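Long-range contact in TRAP dicarboxylate transporter-DctP subunit (Desulfovibrio desulfuricans subsp. desulfuricans, PDB 4NHB), which binds sn-glycerol-3-phosphate as the periplasmic solute-binding subunit of a TRAP transporter, probably delivering it to the membrane components for uptake: residues T29-E39 / K61-L72. Numbering follows the deposited sequence.
Sequences TVIKMAGMKPE and KYEVQVFPNSQL. With G3P (sn-glycerol-3-phosphate), chain P.
Ile31 hydrogen-bonds twice to the neighbouring strand, its N to Glu63 O and its O to Gln65 N, and the same ladder runs from Thr29 to Gly35. Strands 30-34 and 63-67 are the parallel pair of a beta-alpha-beta unit, joined through helix 42-57, in the periplasmic-binding-protein fold. On one face, Gln65 runs outward beside Val30 and Lys32. Its CB sits 4.1 Å from Ile31 O; CG and CD pass Val30 CG1 at 4.2 and 3.8 Å. At the tip, NE2 lies 3.6 Å from Val30 CG1 and OE1 3.6 Å from Lys32 CE. A bend at chi2 (-103°) carries Lys32 CD to 3.8 Å from Phe67 CE1. Leu72 CD1 lies over one face of the Phe67 ring, toward its rim, while Met33 O is at the edge, in its plane. On the other face, Met33 reaches over with CE 3.8 Å from Val64 CG1 and also packs on Met47 and Phe50 of helix 42-57. Past the strands, the type I' turn from Pro68 to Gln71 closes against residues 35-38: Ser70 N donates to Gly35 O, and a water bridges Met36 O and Ser70 OG. Lys37, salt-bridged to Asp215, donates from NZ to G3P O4P at 2.7 Å.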
loop_
_atom_site.group_PDB
_atom_site.type_symbol
_atom_site.label_atom_id
_atom_site.label_comp_id
_atom_site.label_asym_id
_atom_site.label_seq_id
_atom_site.Cartn_x
_atom_site.Cartn_y
_atom_site.Cartn_z
ATOM N N THR A 29 -22.020 17.356 -7.343
ATOM C CA THR A 29 -22.041 16.225 -6.437
ATOM C C THR A 29 -20.683 16.114 -5.758
ATOM O O THR A 29 -19.655 16.069 -6.426
ATOM C CB THR A 29 -22.375 14.898 -7.174
ATOM O OG1 THR A 29 -23.738 14.911 -7.629
ATOM C CG2 THR A 29 -22.197 13.705 -6.246
ATOM N N VAL A 30 -20.671 16.097 -4.436
ATOM C CA VAL A 30 -19.408 15.989 -3.702
ATOM C C VAL A 30 -19.065 14.553 -3.350
ATOM O O VAL A 30 -19.895 13.825 -2.809
ATOM C CB VAL A 30 -19.414 16.809 -2.424
ATOM C CG1 VAL A 30 -18.135 16.541 -1.626
ATOM C CG2 VAL A 30 -19.528 18.287 -2.759
ATOM N N ILE A 31 -17.841 14.149 -3.697
ATOM C CA ILE A 31 -17.278 12.861 -3.263
ATOM C C ILE A 31 -16.175 13.048 -2.201
ATOM O O ILE A 31 -15.179 13.723 -2.432
ATOM C CB ILE A 31 -16.697 12.078 -4.468
ATOM C CG1 ILE A 31 -17.821 11.642 -5.414
ATOM C CG2 ILE A 31 -15.900 10.880 -4.005
ATOM C CD1 ILE A 31 -17.323 10.998 -6.711
ATOM N N LYS A 32 -16.375 12.450 -1.039
ATOM C CA LYS A 32 -15.423 12.542 0.048
ATOM C C LYS A 32 -14.586 11.287 0.012
ATOM O O LYS A 32 -15.121 10.191 -0.061
ATOM C CB LYS A 32 -16.144 12.602 1.373
ATOM C CG LYS A 32 -17.319 13.577 1.432
ATOM C CD LYS A 32 -16.956 14.820 2.166
ATOM C CE LYS A 32 -18.059 15.873 2.064
ATOM N NZ LYS A 32 -18.803 16.040 3.338
ATOM N N MET A 33 -13.270 11.472 0.021
ATOM C CA MET A 33 -12.305 10.408 0.010
ATOM C C MET A 33 -11.337 10.564 1.160
ATOM O O MET A 33 -10.696 11.610 1.308
ATOM C CB MET A 33 -11.481 10.475 -1.270
ATOM C CG MET A 33 -10.662 9.251 -1.538
ATOM S SD MET A 33 -9.587 9.489 -2.951
ATOM C CE MET A 33 -10.706 9.903 -4.272
ATOM N N ALA A 34 -11.181 9.510 1.932
ATOM C CA ALA A 34 -10.221 9.524 3.024
ATOM C C ALA A 34 -9.021 8.678 2.683
ATOM O O ALA A 34 -9.117 7.707 1.938
ATOM C CB ALA A 34 -10.856 8.995 4.279
ATOM N N GLY A 35 -7.891 9.048 3.266
ATOM C CA GLY A 35 -6.680 8.258 3.179
ATOM C C GLY A 35 -5.848 8.345 4.427
ATOM O O GLY A 35 -6.277 8.935 5.423
ATOM N N MET A 36 -4.644 7.778 4.352
ATOM C CA MET A 36 -3.870 7.458 5.545
ATOM C C MET A 36 -2.478 8.021 5.453
ATOM O O MET A 36 -1.683 7.828 6.382
ATOM C CB MET A 36 -3.793 5.928 5.765
ATOM C CG MET A 36 -3.066 5.195 4.659
ATOM S SD MET A 36 -2.887 3.393 5.003
ATOM C CE MET A 36 -1.641 3.433 6.295
ATOM N N LYS A 37 -2.186 8.737 4.357
ATOM C CA LYS A 37 -0.820 9.198 4.101
ATOM C C LYS A 37 -0.704 10.727 4.037
ATOM O O LYS A 37 -1.676 11.441 3.773
ATOM C CB LYS A 37 -0.212 8.554 2.833
ATOM C CG LYS A 37 -0.118 7.035 2.827
ATOM C CD LYS A 37 0.776 6.491 3.975
ATOM C CE LYS A 37 0.802 4.958 3.977
ATOM N NZ LYS A 37 1.850 4.403 4.902
ATOM N N PRO A 38 0.486 11.251 4.335
ATOM C CA PRO A 38 0.678 12.695 4.224
ATOM C C PRO A 38 0.747 13.201 2.755
ATOM O O PRO A 38 0.857 12.440 1.783
ATOM C CB PRO A 38 1.985 12.929 4.966
ATOM C CG PRO A 38 2.687 11.679 4.818
ATOM C CD PRO A 38 1.688 10.574 4.834
ATOM N N GLU A 39 0.653 14.512 2.616
ATOM C CA GLU A 39 0.851 15.173 1.331
ATOM C C GLU A 39 2.234 14.826 0.816
ATOM O O GLU A 39 3.138 14.599 1.603
ATOM C CB GLU A 39 0.712 16.678 1.498
ATOM C CG GLU A 39 -0.685 17.110 1.843
ATOM C CD GLU A 39 -1.624 17.020 0.653
ATOM O OE1 GLU A 39 -1.123 17.003 -0.488
ATOM O OE2 GLU A 39 -2.848 16.941 0.858
ATOM N N LYS A 61 -19.039 18.602 -12.828
ATOM C CA LYS A 61 -20.191 18.021 -12.165
ATOM C C LYS A 61 -19.846 17.388 -10.823
ATOM O O LYS A 61 -20.524 17.625 -9.820
ATOM C CB LYS A 61 -20.799 16.960 -13.069
ATOM C CG LYS A 61 -21.912 16.204 -12.406
ATOM C CD LYS A 61 -22.708 15.403 -13.404
ATOM C CE LYS A 61 -23.532 14.354 -12.701
ATOM N NZ LYS A 61 -24.437 13.628 -13.640
ATOM N N TYR A 62 -18.804 16.559 -10.810
ATOM C CA TYR A 62 -18.317 15.985 -9.553
ATOM C C TYR A 62 -17.141 16.767 -9.039
ATOM O O TYR A 62 -16.262 17.168 -9.807
ATOM C CB TYR A 62 -17.916 14.538 -9.725
ATOM C CG TYR A 62 -19.066 13.621 -10.042
ATOM C CD1 TYR A 62 -19.822 13.058 -9.042
ATOM C CD2 TYR A 62 -19.382 13.316 -11.355
ATOM C CE1 TYR A 62 -20.869 12.206 -9.323
ATOM C CE2 TYR A 62 -20.417 12.470 -11.659
ATOM C CZ TYR A 62 -21.174 11.921 -10.638
ATOM O OH TYR A 62 -22.214 11.068 -10.940
ATOM N N GLU A 63 -17.156 17.020 -7.735
ATOM C CA GLU A 63 -15.996 17.522 -7.034
ATOM C C GLU A 63 -15.582 16.503 -5.967
ATOM O O GLU A 63 -16.430 15.861 -5.334
ATOM C CB GLU A 63 -16.303 18.869 -6.395
ATOM C CG GLU A 63 -16.797 19.902 -7.397
ATOM C CD GLU A 63 -17.071 21.250 -6.761
ATOM O OE1 GLU A 63 -17.251 21.310 -5.525
ATOM O OE2 GLU A 63 -17.106 22.254 -7.505
ATOM N N VAL A 64 -14.274 16.365 -5.780
ATOM C CA VAL A 64 -13.723 15.408 -4.830
ATOM C C VAL A 64 -13.016 16.128 -3.710
ATOM O O VAL A 64 -12.099 16.933 -3.938
ATOM C CB VAL A 64 -12.729 14.488 -5.525
ATOM C CG1 VAL A 64 -12.135 13.462 -4.530
ATOM C CG2 VAL A 64 -13.403 13.802 -6.692
ATOM N N GLN A 65 -13.409 15.824 -2.486
ATOM C CA GLN A 65 -12.713 16.363 -1.337
ATOM C C GLN A 65 -11.843 15.304 -0.710
ATOM O O GLN A 65 -12.342 14.260 -0.284
ATOM C CB GLN A 65 -13.709 16.899 -0.299
ATOM C CG GLN A 65 -14.384 18.191 -0.793
ATOM C CD GLN A 65 -15.508 18.674 0.109
ATOM O OE1 GLN A 65 -15.569 18.333 1.279
ATOM N NE2 GLN A 65 -16.416 19.453 -0.455
ATOM N N VAL A 66 -10.556 15.617 -0.602
ATOM C CA VAL A 66 -9.545 14.666 -0.194
ATOM C C VAL A 66 -9.158 14.904 1.244
ATOM O O VAL A 66 -8.790 16.011 1.612
ATOM C CB VAL A 66 -8.307 14.781 -1.094
ATOM C CG1 VAL A 66 -7.180 13.925 -0.539
ATOM C CG2 VAL A 66 -8.699 14.396 -2.514
ATOM N N PHE A 67 -9.291 13.860 2.061
ATOM C CA PHE A 67 -8.902 13.898 3.474
ATOM C C PHE A 67 -7.774 12.936 3.801
ATOM O O PHE A 67 -8.010 11.821 4.263
ATOM C CB PHE A 67 -10.101 13.535 4.342
ATOM C CG PHE A 67 -11.297 14.464 4.159
ATOM C CD1 PHE A 67 -12.227 14.235 3.160
ATOM C CD2 PHE A 67 -11.468 15.565 4.989
ATOM C CE1 PHE A 67 -13.288 15.071 3.001
ATOM C CE2 PHE A 67 -12.534 16.389 4.845
ATOM C CZ PHE A 67 -13.449 16.162 3.866
ATOM N N PRO A 68 -6.529 13.346 3.551
ATOM C CA PRO A 68 -5.419 12.415 3.754
ATOM C C PRO A 68 -4.954 12.320 5.186
ATOM O O PRO A 68 -5.521 12.927 6.093
ATOM C CB PRO A 68 -4.293 13.081 2.956
ATOM C CG PRO A 68 -4.542 14.480 3.149
ATOM C CD PRO A 68 -6.030 14.694 3.275
ATOM N N ASN A 69 -3.888 11.555 5.378
ATOM C CA ASN A 69 -3.180 11.517 6.655
ATOM C C ASN A 69 -4.121 11.190 7.847
ATOM O O ASN A 69 -4.044 11.781 8.934
ATOM C CB ASN A 69 -2.443 12.845 6.838
ATOM C CG ASN A 69 -1.290 12.724 7.802
ATOM O OD1 ASN A 69 -0.763 11.628 8.027
ATOM N ND2 ASN A 69 -0.936 13.832 8.428
ATOM N N SER A 70 -5.033 10.245 7.621
ATOM C CA SER A 70 -5.970 9.820 8.638
ATOM C C SER A 70 -6.824 10.973 9.223
ATOM O O SER A 70 -7.364 10.863 10.308
ATOM C CB SER A 70 -5.224 9.059 9.742
ATOM O OG SER A 70 -4.730 7.829 9.231
ATOM N N GLN A 71 -6.991 12.049 8.468
ATOM C CA GLN A 71 -7.902 13.142 8.869
ATOM C C GLN A 71 -9.337 12.728 9.191
ATOM O O GLN A 71 -9.992 13.383 9.996
ATOM C CB GLN A 71 -7.933 14.237 7.826
ATOM C CG GLN A 71 -6.818 15.247 7.978
ATOM C CD GLN A 71 -6.721 16.160 6.777
ATOM O OE1 GLN A 71 -7.724 16.475 6.132
ATOM N NE2 GLN A 71 -5.500 16.580 6.454
ATOM N N LEU A 72 -9.852 11.686 8.565
ATOM C CA LEU A 72 -11.219 11.229 8.894
ATOM C C LEU A 72 -11.152 9.940 9.650
ATOM O O LEU A 72 -12.032 9.087 9.524
ATOM C CB LEU A 72 -12.078 11.059 7.637
ATOM C CG LEU A 72 -12.441 12.393 6.961
ATOM C CD1 LEU A 72 -13.260 12.190 5.715
ATOM C CD2 LEU A 72 -13.186 13.261 7.950
HETATM O O1 G3P P . -0.921 -1.851 2.275
HETATM C C1 G3P P . -0.628 -2.005 3.633
HETATM C C2 G3P P . 0.353 -0.916 4.085
HETATM O O2 G3P P . -0.218 0.343 3.847
HETATM C C3 G3P P . 0.646 -1.084 5.584
HETATM O O1P G3P P . 1.899 -0.548 5.864
HETATM O O4P G3P P . 1.424 1.792 5.390
HETATM O O2P G3P P . 1.067 0.915 7.752
HETATM O O3P G3P P . 3.383 1.252 6.891
HETATM P P G3P P . 1.936 0.943 6.518
HETATM O O HOH W 1 -24.516 12.041 -9.315
HETATM O O HOH W 2 -8.722 9.668 6.815
HETATM O O HOH W 3 -2.211 7.482 8.997
#